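Local coordinates for protein phospholipase C-beta (PLC-beta) (Sepia officinalis, PDB 3QR0) that is a member of the phospholipase C-beta family that joins PH, EF-hand, TIM-barrel and C2 domains in one chain and binds a calcium ion, at residues N281-A286 / L302-M307; E558-Y563 / Q567-Y572. All blocks are in the same frame, centred on the assembly; numbering follows the deposited sequence. Where two conformers were deposited one is given.

Interaction 1: N281-A286 / L302-M307; sequences NDYESA and LLYFLM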
# COMPACT_ATOMS: atom_id res chain seq x y z
N ASN A 281 -32.41 -0.43 13.22
CA ASN A 281 -32.68 -1.63 14.02
C ASN A 281 -31.42 -2.44 14.29
O ASN A 281 -31.24 -2.95 15.40
CB ASN A 281 -33.73 -2.53 13.36
CG ASN A 281 -34.03 -3.77 14.18
OD1 ASN A 281 -34.58 -3.68 15.28
ND2 ASN A 281 -33.64 -4.93 13.67
N ASP A 282 -30.56 -2.58 13.28
CA ASP A 282 -29.29 -3.28 13.43
C ASP A 282 -28.44 -2.65 14.52
O ASP A 282 -27.96 -3.33 15.41
CB ASP A 282 -28.48 -3.28 12.12
CG ASP A 282 -29.05 -4.24 11.08
OD1 ASP A 282 -29.72 -5.22 11.45
OD2 ASP A 282 -28.80 -4.00 9.87
N TYR A 283 -28.26 -1.33 14.45
CA TYR A 283 -27.34 -0.64 15.34
C TYR A 283 -27.93 -0.53 16.75
O TYR A 283 -27.22 -0.75 17.74
CB TYR A 283 -26.97 0.75 14.80
CG TYR A 283 -26.55 0.77 13.33
CD1 TYR A 283 -25.73 -0.23 12.81
CD2 TYR A 283 -26.97 1.78 12.48
CE1 TYR A 283 -25.34 -0.21 11.47
CE2 TYR A 283 -26.59 1.80 11.13
CZ TYR A 283 -25.77 0.80 10.64
OH TYR A 283 -25.39 0.80 9.31
N GLU A 284 -29.22 -0.23 16.82
CA GLU A 284 -29.92 -0.14 18.10
C GLU A 284 -30.05 -1.49 18.80
O GLU A 284 -30.02 -1.55 20.02
CB GLU A 284 -31.29 0.51 17.93
CG GLU A 284 -31.21 2.00 17.70
CD GLU A 284 -30.60 2.73 18.89
OE1 GLU A 284 -31.00 2.43 20.05
OE2 GLU A 284 -29.72 3.59 18.68
N SER A 285 -30.20 -2.56 18.02
CA SER A 285 -30.16 -3.92 18.57
C SER A 285 -28.83 -4.19 19.29
O SER A 285 -28.82 -4.68 20.42
CB SER A 285 -30.36 -4.96 17.47
OG SER A 285 -31.68 -4.92 16.96
N ALA A 286 -27.73 -3.85 18.61
CA ALA A 286 -26.38 -4.03 19.16
C ALA A 286 -26.11 -3.20 20.41
O ALA A 286 -25.45 -3.66 21.34
CB ALA A 286 -25.34 -3.71 18.09
N LEU A 302 -25.50 5.89 16.84
CA LEU A 302 -24.80 6.70 15.84
C LEU A 302 -23.30 6.42 15.82
O LEU A 302 -22.71 6.23 14.76
CB LEU A 302 -25.02 8.20 16.09
CG LEU A 302 -24.32 9.17 15.13
CD1 LEU A 302 -24.79 8.95 13.69
CD2 LEU A 302 -24.55 10.61 15.55
N LEU A 303 -22.69 6.40 17.00
CA LEU A 303 -21.26 6.11 17.12
C LEU A 303 -20.95 4.72 16.57
O LEU A 303 -19.95 4.53 15.88
CB LEU A 303 -20.80 6.22 18.58
CG LEU A 303 -19.31 6.01 18.87
CD1 LEU A 303 -18.43 6.75 17.86
CD2 LEU A 303 -18.99 6.44 20.29
N TYR A 304 -21.83 3.76 16.85
CA TYR A 304 -21.68 2.40 16.32
C TYR A 304 -21.66 2.44 14.79
O TYR A 304 -20.76 1.88 14.16
CB TYR A 304 -22.82 1.50 16.83
CG TYR A 304 -22.70 0.04 16.44
CD1 TYR A 304 -22.15 -0.89 17.32
CD2 TYR A 304 -23.14 -0.41 15.21
CE1 TYR A 304 -22.05 -2.24 16.97
CE2 TYR A 304 -23.04 -1.75 14.85
CZ TYR A 304 -22.50 -2.66 15.73
OH TYR A 304 -22.40 -3.98 15.37
N PHE A 305 -22.64 3.10 14.19
CA PHE A 305 -22.68 3.26 12.73
C PHE A 305 -21.40 3.88 12.19
O PHE A 305 -20.83 3.40 11.21
CB PHE A 305 -23.85 4.14 12.27
CG PHE A 305 -23.66 4.67 10.87
CD1 PHE A 305 -23.83 3.84 9.78
CD2 PHE A 305 -23.26 5.99 10.66
CE1 PHE A 305 -23.63 4.32 8.49
CE2 PHE A 305 -23.06 6.46 9.37
CZ PHE A 305 -23.25 5.63 8.29
N LEU A 306 -20.97 4.97 12.82
CA LEU A 306 -19.83 5.74 12.33
C LEU A 306 -18.56 4.91 12.27
O LEU A 306 -17.69 5.18 11.45
CB LEU A 306 -19.61 6.99 13.18
CG LEU A 306 -20.65 8.11 13.06
CD1 LEU A 306 -20.41 9.13 14.16
CD2 LEU A 306 -20.61 8.76 11.69
N MET A 307 -18.49 3.90 13.14
CA MET A 307 -17.34 3.02 13.23
C MET A 307 -17.49 1.72 12.44
O MET A 307 -16.53 0.99 12.33
CB MET A 307 -17.10 2.62 14.70
CG MET A 307 -16.71 3.75 15.62
SD MET A 307 -16.85 3.24 17.34
CE MET A 307 -15.60 1.96 17.45
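Tyr304 is the first residue of 302-307 to meet the other helix, and it does so with both halves of its ring. At the CD2 rim it abuts Tyr283, whose CD1 lies 3.5 Å from Tyr304 CD2; the ring planes stand 43° apart and neither ring lies over the face of the other. Farther out, the methyl group of Ala286 sits over one face of the Tyr304 ring in a CH-pi contact, with CB 3.8 Å from CE1 of Tyr304. A small residue suits this place because a flat ring must lie close against the helix that carries it. The ring gets there because CG of Tyr304 is anti to the backbone N (chi1 -175°).

Phe305, next in sequence, meets a different part of the Tyr283 ring. Its CB stands over a face of that ring, displaced toward the rim, 4.1 Å from the ring centroid, while its own ring presents an edge to the phenol oxygen, with Tyr283 OH 3.4 Å from Phe305 CD1. Two consecutive residues thus bear on Tyr283, both from the same side of its ring plane: Tyr304 at the CD1 rim, Phe305 over the face. The three rings form an aromatic cluster. Large flat side chains are well suited to bridging the axes of the two segments, 9.2 Å apart at closest approach and running at 115° to each other.

Both segments belong to the EF-hand-like region, on helices 273-288 and 299-307; the Thr298 hydroxyl, just ahead of helix 299-307, is hydrogen-bonded to the carboxylate of Glu284. The cluster extends beyond them: Phe250 of helix 247-257 meets the Phe305 ring edge-to-face and also touches Tyr283, while Phe219 of helix 215-225 pairs edge-to-face with Tyr304. Helix 230-238 packs against Leu302, Leu303 and Leu306.

Interaction 2: E558-Y563 / Q567-Y572; sequences EDFVDY and QITRIY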
# COMPACT_ATOMS: atom_id res chain seq x y z
N GLU A 558 2.88 19.77 -22.83
CA GLU A 558 1.74 19.24 -23.58
C GLU A 558 2.15 18.07 -24.48
O GLU A 558 1.44 17.06 -24.55
CB GLU A 558 1.08 20.32 -24.44
CG GLU A 558 0.53 21.50 -23.65
CD GLU A 558 1.47 22.68 -23.62
OE1 GLU A 558 2.69 22.49 -23.81
OE2 GLU A 558 0.98 23.82 -23.42
N ASP A 559 3.29 18.20 -25.15
CA ASP A 559 3.81 17.13 -26.00
C ASP A 559 4.18 15.88 -25.19
O ASP A 559 4.03 14.76 -25.68
CB ASP A 559 5.04 17.59 -26.78
CG ASP A 559 4.74 18.72 -27.77
OD1 ASP A 559 3.56 18.94 -28.11
OD2 ASP A 559 5.71 19.37 -28.21
N PHE A 560 4.66 16.08 -23.96
CA PHE A 560 5.03 14.96 -23.09
C PHE A 560 3.77 14.15 -22.77
O PHE A 560 3.78 12.92 -22.88
CB PHE A 560 5.68 15.48 -21.80
CG PHE A 560 6.65 14.51 -21.15
CD1 PHE A 560 6.66 13.15 -21.45
CD2 PHE A 560 7.54 14.98 -20.19
CE1 PHE A 560 7.56 12.29 -20.83
CE2 PHE A 560 8.43 14.12 -19.56
CZ PHE A 560 8.44 12.77 -19.88
N VAL A 561 2.70 14.84 -22.39
CA VAL A 561 1.42 14.18 -22.12
C VAL A 561 0.92 13.41 -23.36
O VAL A 561 0.45 12.28 -23.23
CB VAL A 561 0.35 15.20 -21.66
CG1 VAL A 561 -1.03 14.56 -21.59
CG2 VAL A 561 0.74 15.81 -20.31
N ASP A 562 1.04 14.01 -24.54
CA ASP A 562 0.60 13.37 -25.78
C ASP A 562 1.44 12.14 -26.13
O ASP A 562 0.90 11.11 -26.54
CB ASP A 562 0.64 14.36 -26.95
CG ASP A 562 -0.56 15.30 -26.99
OD1 ASP A 562 -0.60 16.13 -27.92
OD2 ASP A 562 -1.46 15.21 -26.13
N TYR A 563 2.75 12.24 -25.96
CA TYR A 563 3.66 11.09 -26.15
C TYR A 563 3.22 9.89 -25.31
O TYR A 563 3.19 8.75 -25.80
CB TYR A 563 5.10 11.50 -25.80
CG TYR A 563 6.07 10.35 -25.68
CD1 TYR A 563 6.82 9.92 -26.77
CD2 TYR A 563 6.22 9.67 -24.47
CE1 TYR A 563 7.71 8.85 -26.66
CE2 TYR A 563 7.10 8.60 -24.36
CZ TYR A 563 7.84 8.20 -25.45
OH TYR A 563 8.70 7.13 -25.31
N GLN A 567 2.93 5.79 -26.13
CA GLN A 567 4.21 5.20 -25.74
C GLN A 567 4.45 5.31 -24.25
O GLN A 567 3.78 6.08 -23.55
CB GLN A 567 5.35 5.84 -26.53
CG GLN A 567 5.30 5.51 -28.02
CD GLN A 567 6.38 6.20 -28.82
OE1 GLN A 567 6.10 7.12 -29.57
NE2 GLN A 567 7.63 5.75 -28.65
N ILE A 568 5.41 4.54 -23.77
CA ILE A 568 5.71 4.47 -22.34
C ILE A 568 6.95 5.27 -21.98
O ILE A 568 7.96 5.22 -22.69
CB ILE A 568 5.90 3.00 -21.91
CG1 ILE A 568 4.55 2.28 -21.95
CG2 ILE A 568 6.51 2.93 -20.51
CD1 ILE A 568 4.64 0.79 -21.81
N THR A 569 6.87 6.01 -20.87
CA THR A 569 8.03 6.64 -20.25
C THR A 569 8.28 6.00 -18.89
O THR A 569 7.36 5.84 -18.08
CB THR A 569 7.83 8.15 -20.02
OG1 THR A 569 7.34 8.76 -21.21
CG2 THR A 569 9.16 8.83 -19.63
N ARG A 570 9.54 5.64 -18.66
CA ARG A 570 10.00 5.27 -17.33
C ARG A 570 10.85 6.41 -16.79
O ARG A 570 11.63 7.01 -17.53
CB ARG A 570 10.80 3.97 -17.38
CG ARG A 570 11.37 3.53 -16.04
CD ARG A 570 11.92 2.10 -16.11
NE ARG A 570 12.47 1.68 -14.83
CZ ARG A 570 13.70 1.94 -14.39
NH1 ARG A 570 14.57 2.62 -15.14
NH2 ARG A 570 14.08 1.50 -13.19
N ILE A 571 10.71 6.70 -15.50
CA ILE A 571 11.48 7.75 -14.84
C ILE A 571 12.25 7.10 -13.70
O ILE A 571 11.74 6.17 -13.07
CB ILE A 571 10.56 8.84 -14.24
CG1 ILE A 571 9.50 9.28 -15.25
CG2 ILE A 571 11.39 10.03 -13.73
CD1 ILE A 571 10.01 10.18 -16.36
N TYR A 572 13.48 7.55 -13.44
CA TYR A 572 14.22 7.05 -12.28
C TYR A 572 15.06 8.14 -11.63
O TYR A 572 15.45 9.11 -12.30
CB TYR A 572 15.06 5.82 -12.65
CG TYR A 572 16.11 6.07 -13.70
CD1 TYR A 572 17.40 6.41 -13.33
CD2 TYR A 572 15.82 5.95 -15.06
CE1 TYR A 572 18.38 6.64 -14.27
CE2 TYR A 572 16.80 6.18 -16.02
CZ TYR A 572 18.08 6.53 -15.62
OH TYR A 572 19.07 6.76 -16.54
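Tyr563 leaves the last turn of helix 557-563 and reaches across to Gln567, Ile568 and Thr569. From CB, a chi1 of 168° swings the ring away from the backbone N and toward these three residues. On the CD2 and CE2 side, the ring edge meets the Thr569 hydroxyl, with Tyr563 CE2 3.2 Å from Thr569 OG1. Gln567 lies along one face: its CB over the ring near CZ, 3.9 Å from the centroid of the Tyr563 ring, and its amide carbon CD farther along the same face, 3.7 Å from Tyr563 CE1, with the amide plane turned 45° from the ring. At the tip, OH is 3.3 Å from Ile568 O, a weak contact at most.

The backbone closes the same short connection: Gln567 N donates to Tyr563 O at 3.0 Å, with an N-H...O angle of 160°. Phe560 adds its ring edge to Thr569 OG1.

The Gln567 methylene and amide pack on the face of the Tyr563 ring and the Thr569 hydroxyl on its edge, while the polar ends find partners beyond the two segments, Gln567 NE2 at Glu540 O and Thr569 OG1 at Asn564 OD1. Such pairing lets polar side chains be buried at this helix-to-strand step of the barrel.

How the interactions relate
The centre of the molecule lies between interactions 1 and 2, whose own centres are about 49 Å apart and whose nearest atoms are about 38 Å apart, so they share no residue and do not touch. Interaction 1 joins two helices of the EF-hand-like region through aromatic packing; interaction 2 lies in the Y part of the TIM barrel and joins a helix to a strand. Of the two, interaction 2 is linked to the calcium site: Arg570, on the strand of 567-572, forms a salt bridge with Glu368, which binds calcium together with Asn339, Asp370 and Glu417. Phe305 of interaction 1 instead lies about 4 Å from a glycerol likely to have come from the crystallisation solution.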